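Local coordinates for protein alkaline phosphatase (Antarctic bacterium, PDB 2W5V) that probably catalyses the hydrolysis of phosphate monoesters, as alkaline phosphatases generally do, with the aid of zinc and magnesium ions, at residues S51-F54 against T60-Y63; D157-D162 against L184-G189; M220-K225 against G255-W260. The protein carries 1 engineered substitution. One frame throughout, in Å; residues are numbered along the deposited sequence.

Interaction 1. Residues S51-F54 against T60-Y63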
loop_
_atom_site.group_PDB
_atom_site.type_symbol
_atom_site.label_atom_id
_atom_site.label_comp_id
_atom_site.label_asym_id
_atom_site.label_seq_id
_atom_site.Cartn_x
_atom_site.Cartn_y
_atom_site.Cartn_z
ATOM N N SER B 51 -2.388 8.368 -0.861
ATOM C CA SER B 51 -3.811 8.468 -0.550
ATOM C C SER B 51 -4.326 9.910 -0.447
ATOM O O SER B 51 -5.496 10.185 -0.741
ATOM C CB SER B 51 -4.110 7.722 0.744
ATOM O OG SER B 51 -3.866 6.341 0.570
ATOM N N SER B 52 -3.460 10.836 -0.047
ATOM C CA SER B 52 -3.894 12.222 0.107
ATOM C C SER B 52 -4.432 12.809 -1.197
ATOM O O SER B 52 -5.296 13.677 -1.165
ATOM C CB SER B 52 -2.783 13.106 0.708
ATOM O OG SER B 52 -1.713 13.299 -0.198
ATOM N N THR B 53 -3.943 12.335 -2.342
ATOM C CA THR B 53 -4.436 12.843 -3.624
ATOM C C THR B 53 -5.906 12.495 -3.858
ATOM O O THR B 53 -6.566 13.110 -4.697
ATOM C CB THR B 53 -3.601 12.342 -4.826
ATOM O OG1 THR B 53 -3.758 10.920 -4.980
ATOM C CG2 THR B 53 -2.129 12.653 -4.623
ATOM N N PHE B 54 -6.416 11.509 -3.121
ATOM C CA PHE B 54 -7.812 11.099 -3.244
ATOM C C PHE B 54 -8.727 11.963 -2.384
ATOM O O PHE B 54 -9.951 11.834 -2.457
ATOM C CB PHE B 54 -7.987 9.618 -2.867
ATOM C CG PHE B 54 -7.420 8.666 -3.888
ATOM C CD1 PHE B 54 -6.058 8.452 -3.975
ATOM C CD2 PHE B 54 -8.253 7.999 -4.771
ATOM C CE1 PHE B 54 -5.532 7.584 -4.921
ATOM C CE2 PHE B 54 -7.728 7.131 -5.719
ATOM C CZ PHE B 54 -6.371 6.925 -5.790
ATOM N N THR B 60 -10.064 13.402 -10.097
ATOM C CA THR B 60 -9.552 12.068 -9.802
ATOM C C THR B 60 -8.041 11.997 -10.010
ATOM O O THR B 60 -7.521 12.570 -10.964
ATOM C CB THR B 60 -10.232 11.029 -10.705
ATOM O OG1 THR B 60 -11.653 11.197 -10.626
ATOM C CG2 THR B 60 -9.871 9.624 -10.274
ATOM N N PRO B 61 -7.327 11.305 -9.105
ATOM C CA PRO B 61 -5.877 11.158 -9.270
ATOM C C PRO B 61 -5.532 10.268 -10.452
ATOM O O PRO B 61 -6.247 9.311 -10.739
ATOM C CB PRO B 61 -5.443 10.459 -7.978
ATOM C CG PRO B 61 -6.546 10.671 -7.016
ATOM C CD PRO B 61 -7.794 10.767 -7.817
ATOM N N ASN B 62 -4.422 10.566 -11.116
ATOM C CA ASN B 62 -3.963 9.733 -12.218
ATOM C C ASN B 62 -3.533 8.350 -11.730
ATOM O O ASN B 62 -3.503 7.390 -12.499
ATOM C CB ASN B 62 -2.861 10.454 -12.996
ATOM C CG ASN B 62 -3.401 11.636 -13.775
ATOM O OD1 ASN B 62 -4.260 11.467 -14.640
ATOM N ND2 ASN B 62 -2.918 12.836 -13.467
ATOM N N TYR B 63 -3.235 8.240 -10.440
ATOM C CA TYR B 63 -3.026 6.920 -9.849
ATOM C C TYR B 63 -4.117 5.917 -10.253
ATOM O O TYR B 63 -3.835 4.734 -10.432
ATOM C CB TYR B 63 -2.954 7.002 -8.317
ATOM C CG TYR B 63 -1.637 7.501 -7.774
ATOM C CD1 TYR B 63 -1.522 8.780 -7.247
ATOM C CD2 TYR B 63 -0.508 6.697 -7.793
ATOM C CE1 TYR B 63 -0.306 9.250 -6.754
ATOM C CE2 TYR B 63 0.715 7.151 -7.303
ATOM C CZ TYR B 63 0.809 8.427 -6.783
ATOM O OH TYR B 63 2.019 8.882 -6.286
#

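Interaction 2. Residues D157-D162 against L184-G189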
loop_
_atom_site.group_PDB
_atom_site.type_symbol
_atom_site.label_atom_id
_atom_site.label_comp_id
_atom_site.label_asym_id
_atom_site.label_seq_id
_atom_site.Cartn_x
_atom_site.Cartn_y
_atom_site.Cartn_z
ATOM N N ASP B 157 30.804 14.311 -12.367
ATOM C CA ASP B 157 30.423 13.023 -12.957
ATOM C C ASP B 157 29.409 13.192 -14.093
ATOM O O ASP B 157 29.409 12.422 -15.059
ATOM C CB ASP B 157 29.838 12.081 -11.897
ATOM C CG ASP B 157 30.893 11.525 -10.948
ATOM O OD1 ASP B 157 32.106 11.610 -11.257
ATOM O OD2 ASP B 157 30.501 10.988 -9.887
ATOM N N MET B 158 28.537 14.188 -13.967
ATOM C CA MET B 158 27.557 14.465 -15.015
ATOM C C MET B 158 28.254 14.659 -16.358
ATOM O O MET B 158 27.790 14.174 -17.390
ATOM C CB MET B 158 26.720 15.704 -14.665
ATOM C CG MET B 158 25.775 16.171 -15.781
ATOM S SD MET B 158 24.393 15.040 -16.024
ATOM C CE MET B 158 23.322 15.535 -14.675
ATOM N N THR B 159 29.382 15.358 -16.337
ATOM C CA THR B 159 30.105 15.665 -17.562
ATOM C C THR B 159 30.706 14.419 -18.211
ATOM O O THR B 159 31.117 14.459 -19.371
ATOM C CB THR B 159 31.224 16.713 -17.319
ATOM O OG1 THR B 159 32.375 16.074 -16.747
ATOM C CG2 THR B 159 30.721 17.818 -16.391
ATOM N N GLU B 160 30.763 13.320 -17.463
ATOM C CA GLU B 160 31.345 12.078 -17.972
ATOM C C GLU B 160 30.262 11.020 -18.198
ATOM O O GLU B 160 30.552 9.881 -18.565
ATOM C CB GLU B 160 32.380 11.531 -16.987
ATOM C CG GLU B 160 33.441 12.533 -16.541
ATOM C CD GLU B 160 34.015 12.201 -15.166
ATOM O OE1 GLU B 160 33.614 11.168 -14.585
ATOM O OE2 GLU B 160 34.860 12.975 -14.662
ATOM N N SER B 161 29.014 11.402 -17.965
ATOM C CA SER B 161 27.913 10.451 -18.038
ATOM C C SER B 161 27.392 10.304 -19.462
ATOM O O SER B 161 27.815 11.018 -20.366
ATOM C CB SER B 161 26.775 10.876 -17.107
ATOM O OG SER B 161 26.078 11.993 -17.635
ATOM N N ASP B 162 26.451 9.382 -19.645
ATOM C CA ASP B 162 25.881 9.101 -20.956
ATOM C C ASP B 162 24.566 9.855 -21.185
ATOM O O ASP B 162 23.975 9.772 -22.262
ATOM C CB ASP B 162 25.655 7.594 -21.111
ATOM C CG ASP B 162 26.956 6.803 -21.108
ATOM O OD1 ASP B 162 27.822 7.089 -21.969
ATOM O OD2 ASP B 162 27.105 5.895 -20.253
ATOM N N LEU B 184 30.339 23.941 -15.702
ATOM C CA LEU B 184 29.395 24.278 -16.749
ATOM C C LEU B 184 30.107 24.233 -18.098
ATOM O O LEU B 184 29.605 23.647 -19.061
ATOM C CB LEU B 184 28.840 25.683 -16.513
ATOM C CG LEU B 184 27.337 25.867 -16.710
ATOM C CD1 LEU B 184 27.053 27.283 -17.163
ATOM C CD2 LEU B 184 26.789 24.864 -17.708
ATOM N N ALA B 185 31.284 24.859 -18.155
ATOM C CA ALA B 185 32.082 24.911 -19.376
ATOM C C ALA B 185 32.486 23.508 -19.820
ATOM O O ALA B 185 32.527 23.210 -21.013
ATOM C CB ALA B 185 33.320 25.785 -19.172
ATOM N N ILE B 186 32.780 22.650 -18.852
ATOM C CA ILE B 186 33.113 21.260 -19.140
ATOM C C ILE B 186 31.894 20.516 -19.696
ATOM O O ILE B 186 32.018 19.717 -20.623
ATOM C CB ILE B 186 33.666 20.541 -17.888
ATOM C CG1 ILE B 186 34.871 21.303 -17.330
ATOM C CG2 ILE B 186 34.041 19.106 -18.218
ATOM C CD1 ILE B 186 35.615 20.566 -16.239
ATOM N N LEU B 187 30.718 20.787 -19.139
ATOM C CA LEU B 187 29.492 20.209 -19.685
ATOM C C LEU B 187 29.335 20.554 -21.160
ATOM O O LEU B 187 29.105 19.675 -21.990
ATOM C CB LEU B 187 28.256 20.695 -18.923
ATOM C CG LEU B 187 27.783 19.874 -17.725
ATOM C CD1 LEU B 187 26.571 20.535 -17.092
ATOM C CD2 LEU B 187 27.464 18.450 -18.143
ATOM N N LYS B 188 29.445 21.842 -21.476
ATOM C CA LYS B 188 29.221 22.311 -22.842
ATOM C C LYS B 188 30.272 21.764 -23.801
ATOM O O LYS B 188 30.002 21.569 -24.986
ATOM C CB LYS B 188 29.218 23.834 -22.896
ATOM C CG LYS B 188 28.128 24.504 -22.080
ATOM C CD LYS B 188 28.325 26.015 -22.104
ATOM C CE LYS B 188 27.381 26.730 -21.162
ATOM N NZ LYS B 188 27.752 28.165 -21.019
ATOM N N GLY B 189 31.474 21.528 -23.288
ATOM C CA GLY B 189 32.546 20.970 -24.093
ATOM C C GLY B 189 32.354 19.479 -24.290
ATOM O O GLY B 189 33.120 18.844 -25.005
#

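Interaction 3. Residues M220-K225 against G255-W260. With ZN (zinc ion), chain G.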
loop_
_atom_site.group_PDB
_atom_site.type_symbol
_atom_site.label_atom_id
_atom_site.label_comp_id
_atom_site.label_asym_id
_atom_site.label_seq_id
_atom_site.Cartn_x
_atom_site.Cartn_y
_atom_site.Cartn_z
ATOM N N MET B 220 14.749 23.602 -6.917
ATOM C CA MET B 220 13.702 24.385 -7.569
ATOM C C MET B 220 12.768 24.924 -6.496
ATOM O O MET B 220 12.743 24.406 -5.376
ATOM C CB MET B 220 12.894 23.517 -8.534
ATOM C CG MET B 220 13.721 22.869 -9.636
ATOM S SD MET B 220 14.287 24.099 -10.817
ATOM C CE MET B 220 12.715 24.668 -11.474
ATOM N N PRO B 221 11.991 25.963 -6.831
ATOM C CA PRO B 221 11.015 26.515 -5.884
ATOM C C PRO B 221 10.011 25.446 -5.455
ATOM O O PRO B 221 9.800 24.484 -6.197
ATOM C CB PRO B 221 10.308 27.602 -6.707
ATOM C CG PRO B 221 11.323 27.996 -7.746
ATOM C CD PRO B 221 12.060 26.737 -8.085
ATOM N N THR B 222 9.405 25.594 -4.280
ATOM C CA THR B 222 8.292 24.719 -3.913
ATOM C C THR B 222 7.093 25.070 -4.785
ATOM O O THR B 222 7.079 26.119 -5.429
ATOM C CB THR B 222 7.888 24.855 -2.428
ATOM O OG1 THR B 222 7.443 26.196 -2.156
ATOM C CG2 THR B 222 9.061 24.499 -1.519
ATOM N N MET B 223 6.094 24.195 -4.815
ATOM C CA MET B 223 4.847 24.500 -5.514
ATOM C C MET B 223 4.216 25.744 -4.893
ATOM O O MET B 223 3.700 26.616 -5.595
ATOM C CB MET B 223 3.868 23.326 -5.417
ATOM C CG MET B 223 4.251 22.095 -6.239
ATOM S SD MET B 223 4.504 22.484 -7.990
ATOM C CE MET B 223 2.843 22.974 -8.486
ATOM N N GLU B 224 4.270 25.823 -3.567
ATOM C CA GLU B 224 3.642 26.929 -2.848
ATOM C C GLU B 224 4.348 28.253 -3.144
ATOM O O GLU B 224 3.795 29.327 -2.902
ATOM C CB GLU B 224 3.591 26.650 -1.340
ATOM C CG GLU B 224 2.586 25.558 -0.945
ATOM C CD GLU B 224 2.546 25.278 0.554
ATOM O OE1 GLU B 224 3.565 25.492 1.236
ATOM O OE2 GLU B 224 1.493 24.839 1.054
ATOM N N LYS B 225 5.566 28.173 -3.673
ATOM C CA LYS B 225 6.307 29.369 -4.053
ATOM C C LYS B 225 6.283 29.582 -5.561
ATOM O O LYS B 225 7.059 30.368 -6.089
ATOM C CB LYS B 225 7.749 29.297 -3.556
ATOM C CG LYS B 225 7.904 29.481 -2.061
ATOM C CD LYS B 225 7.751 30.941 -1.678
ATOM C CE LYS B 225 7.963 31.146 -0.186
ATOM N NZ LYS B 225 7.773 32.573 0.212
ATOM N N GLY B 255 9.573 13.490 -8.319
ATOM C CA GLY B 255 8.915 14.456 -7.456
ATOM C C GLY B 255 9.724 14.514 -6.171
ATOM O O GLY B 255 9.425 13.825 -5.194
ATOM N N SER B 256 10.762 15.343 -6.181
ATOM C CA SER B 256 11.812 15.302 -5.164
ATOM C C SER B 256 11.385 15.805 -3.785
ATOM O O SER B 256 11.915 15.353 -2.758
ATOM C CB SER B 256 13.012 16.135 -5.634
ATOM O OG SER B 256 13.398 15.796 -6.959
ATOM N N GLN B 257 10.452 16.751 -3.753
ATOM C CA GLN B 257 10.221 17.510 -2.525
ATOM C C GLN B 257 9.103 16.977 -1.641
ATOM O O GLN B 257 8.833 17.532 -0.571
ATOM C CB GLN B 257 10.024 18.998 -2.826
ATOM C CG GLN B 257 11.214 19.611 -3.550
ATOM C CD GLN B 257 11.155 21.118 -3.616
ATOM O OE1 GLN B 257 10.566 21.768 -2.751
ATOM N NE2 GLN B 257 11.764 21.687 -4.649
ATOM N N ILE B 258 8.461 15.895 -2.073
ATOM C CA ILE B 258 7.491 15.234 -1.221
ATOM C C ILE B 258 8.183 14.835 0.085
ATOM O O ILE B 258 7.622 14.966 1.179
ATOM C CB ILE B 258 6.898 13.994 -1.910
ATOM C CG1 ILE B 258 6.169 14.408 -3.198
ATOM C CG2 ILE B 258 5.953 13.267 -0.958
ATOM C CD1 ILE B 258 6.000 13.276 -4.218
ATOM N N ASP B 259 9.415 14.364 -0.040
ATOM C CA ASP B 259 10.231 13.957 1.103
ATOM C C ASP B 259 10.438 15.121 2.085
ATOM O O ASP B 259 10.370 14.952 3.300
ATOM C CB ASP B 259 11.579 13.445 0.577
ATOM C CG ASP B 259 12.520 12.997 1.686
ATOM O OD1 ASP B 259 12.137 12.140 2.497
ATOM O OD2 ASP B 259 13.658 13.496 1.733
ATOM N N TRP B 260 10.676 16.311 1.548
ATOM C CA TRP B 260 10.970 17.468 2.387
ATOM C C TRP B 260 9.748 17.923 3.189
ATOM O O TRP B 260 9.872 18.321 4.345
ATOM C CB TRP B 260 11.547 18.608 1.541
ATOM C CG TRP B 260 12.715 18.161 0.683
ATOM C CD1 TRP B 260 13.352 16.950 0.729
ATOM C CD2 TRP B 260 13.396 18.930 -0.320
ATOM N NE1 TRP B 260 14.373 16.913 -0.194
ATOM C CE2 TRP B 260 14.422 18.113 -0.851
ATOM C CE3 TRP B 260 13.235 20.227 -0.825
ATOM C CZ2 TRP B 260 15.282 18.550 -1.862
ATOM C CZ3 TRP B 260 14.093 20.661 -1.829
ATOM C CH2 TRP B 260 15.105 19.824 -2.335
HETATM ZN ZN ZN G . 14.553 12.196 3.376
HETATM O O HOH W 1 16.816 13.414 3.183
#

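Interaction 1. Residues S51-F54 against T60-Y63
Pro61 enters the angle between Thr53 and the ring of Phe54, and its side chain can be read atom by atom. Pro61 CB comes first, resting beside Thr53 OG1 at 3.5 Å. Pro61 CG, at the tip of the pyrrolidine, does most of the touching. Pro61 CG stands 3.6 Å from the centroid of the Phe54 ring and only 4° off the ring normal, the geometry of a CH-pi contact over the centre of one face. Pro61 CG also lies 3.4 Å from the carbonyl oxygen, Thr53 O. Pro61 CD, further round, reaches Phe54 CD2 at 4.1 Å. Phe54 CG lies opposite the carbonyl carbon (chi1 -72°), which swings the ring toward Pro61, and chi2 of 77° turns its face to it. Phe54 CZ meets Tyr63 CB at 4.3 Å. In the fold, the chain leaves helix 47-52, reverses through a connection with neither helix nor strand, and passes beside itself before strand 68-73. An alanine in place of Phe54 removes the ring, which would probably leave Pro61 CG without its CH-pi partner and open a gap beside Tyr63 CB. Thr53 OG1 makes its hydrogen bond back to Ile50 O, so toward Pro61 and Tyr63 CD1 (3.8 Å) it makes van der Waals contact. Leu341 of the second subunit packs on Phe54, and Lys73 of that subunit donates to Phe54 O.

Interaction 2. Residues D157-D162 against L184-G189
Thr159 and Leu187 bury similar amounts of surface against each other's segments, and their CA atoms, 5.1 Å apart, mark the closest approach of the two backbones. The contact is largely aliphatic: Thr159 CG2 lies 3.8 Å from Leu187 CD2 and equally near Leu187 CG, with the two side chains crossing at about a right angle. Leu187 CD2 has a second neighbour, Met158 CG at 3.7 Å, so this one methyl touches two consecutive residues. Beyond CG the Met158 chain bends at both following torsions, and its end leads away from Leu187.

Ile186 supplies the smaller share. Ile186 CG2 sits 3.8 Å from both Thr159 CB and Thr159 OG1. The first torsion of Thr159 (chi1 80°) explains how one residue serves both partners: OG1 falls between the backbone N and the carbonyl carbon and lies beside Ile186, while CG2 points to Leu187. The hydroxyl makes its hydrogen bond to Met156 O, one turn back, so what it gives Ile186 is a van der Waals surface. No hydrogen bond links the two segments.

Thr159 is itself the second residue of a type I beta turn from Met158 to Ser161. Met158 O accepts from both Ser161 N and Ser161 OG, the latter at 2.8 Å and tilted 18° from the carbonyl plane. Leu187 also packs against Phe192 and Ile194 of strand 192-195 and against Phe174. The turn into which helix 151-158 runs thus meets helix 183-188 next to strand 192-195, an outermost strand of the central sheet within this chain, in keeping with the alpha/beta sandwich of the alkaline phosphatase family.

Interaction 3. Residues M220-K225 against G255-W260
Gln257 reaches across to the 220-225 segment with its amide, NE2 donating to Met220 O at 3.0 Å. The bond is moderately bent, with an N-H...O angle of 148°. Met220 O lies near the amide plane of Gln257, but NE2 stands well above the carbonyl plane of Met220, 47° out of it. The other amide atom, Gln257 OE1, faces Thr222 CG2 at 3.4 Å, a van der Waals contact in which the two side chains cross at about a right angle.

Both ends of this buried amide have further partners, which should fix its rotation: Tyr269 OH bonds OE1, and NE2 gives a second hydrogen bond to Thr130 O. The chain is extended beyond CG, and this length carries the amide over to the loop. Its stem is supported within its own segment, since Gln257 CG lies 3.4 Å above one face of the Trp260 ring, toward the rim. On the loop side, Thr222 O accepts from Lys225 N, closing a turn that starts at Thr222 itself.

Two residues along from Gln257, on helix 258-263, Asp259 binds zinc with both carboxylate oxygens, OD2 at 2.3 Å and OD1 at 2.6 Å from the ion. With chi1 at 180° the Asp259 side chain extends trans to the backbone N, which carries both oxygens to the zinc, roughly at right angles to the direction taken by the Gln257 side chain. A water at 2.6 Å from the zinc, His263 and His337 are further ligands. The segment therefore joins the 220-225 loop to the metal centre: it leaves the end of parallel strand 249-255, just after the magnesium ligand Glu254, and enters a helix carrying zinc ligands, part of the alkaline phosphatase active site beside the phosphoserine Ser84.

Interactions 1 and 2 are buried and apolar across their segments, whereas interaction 3 is only partly buried and the one of the three with a hydrogen bond between its segments. Helix 267-291 touches both interaction 1 and interaction 3, whose nearest atoms are about 6 Å apart without meeting. Interaction 2 lies on the opposite side of the chain's centre from interaction 1, with centres 38 Å apart, near the end of the sheet formed by strand 192-195. Place shows in the chemistry: a proline on an aromatic face beside the second subunit, aliphatic groups between a turn and a helix, and a polar amide near the metals.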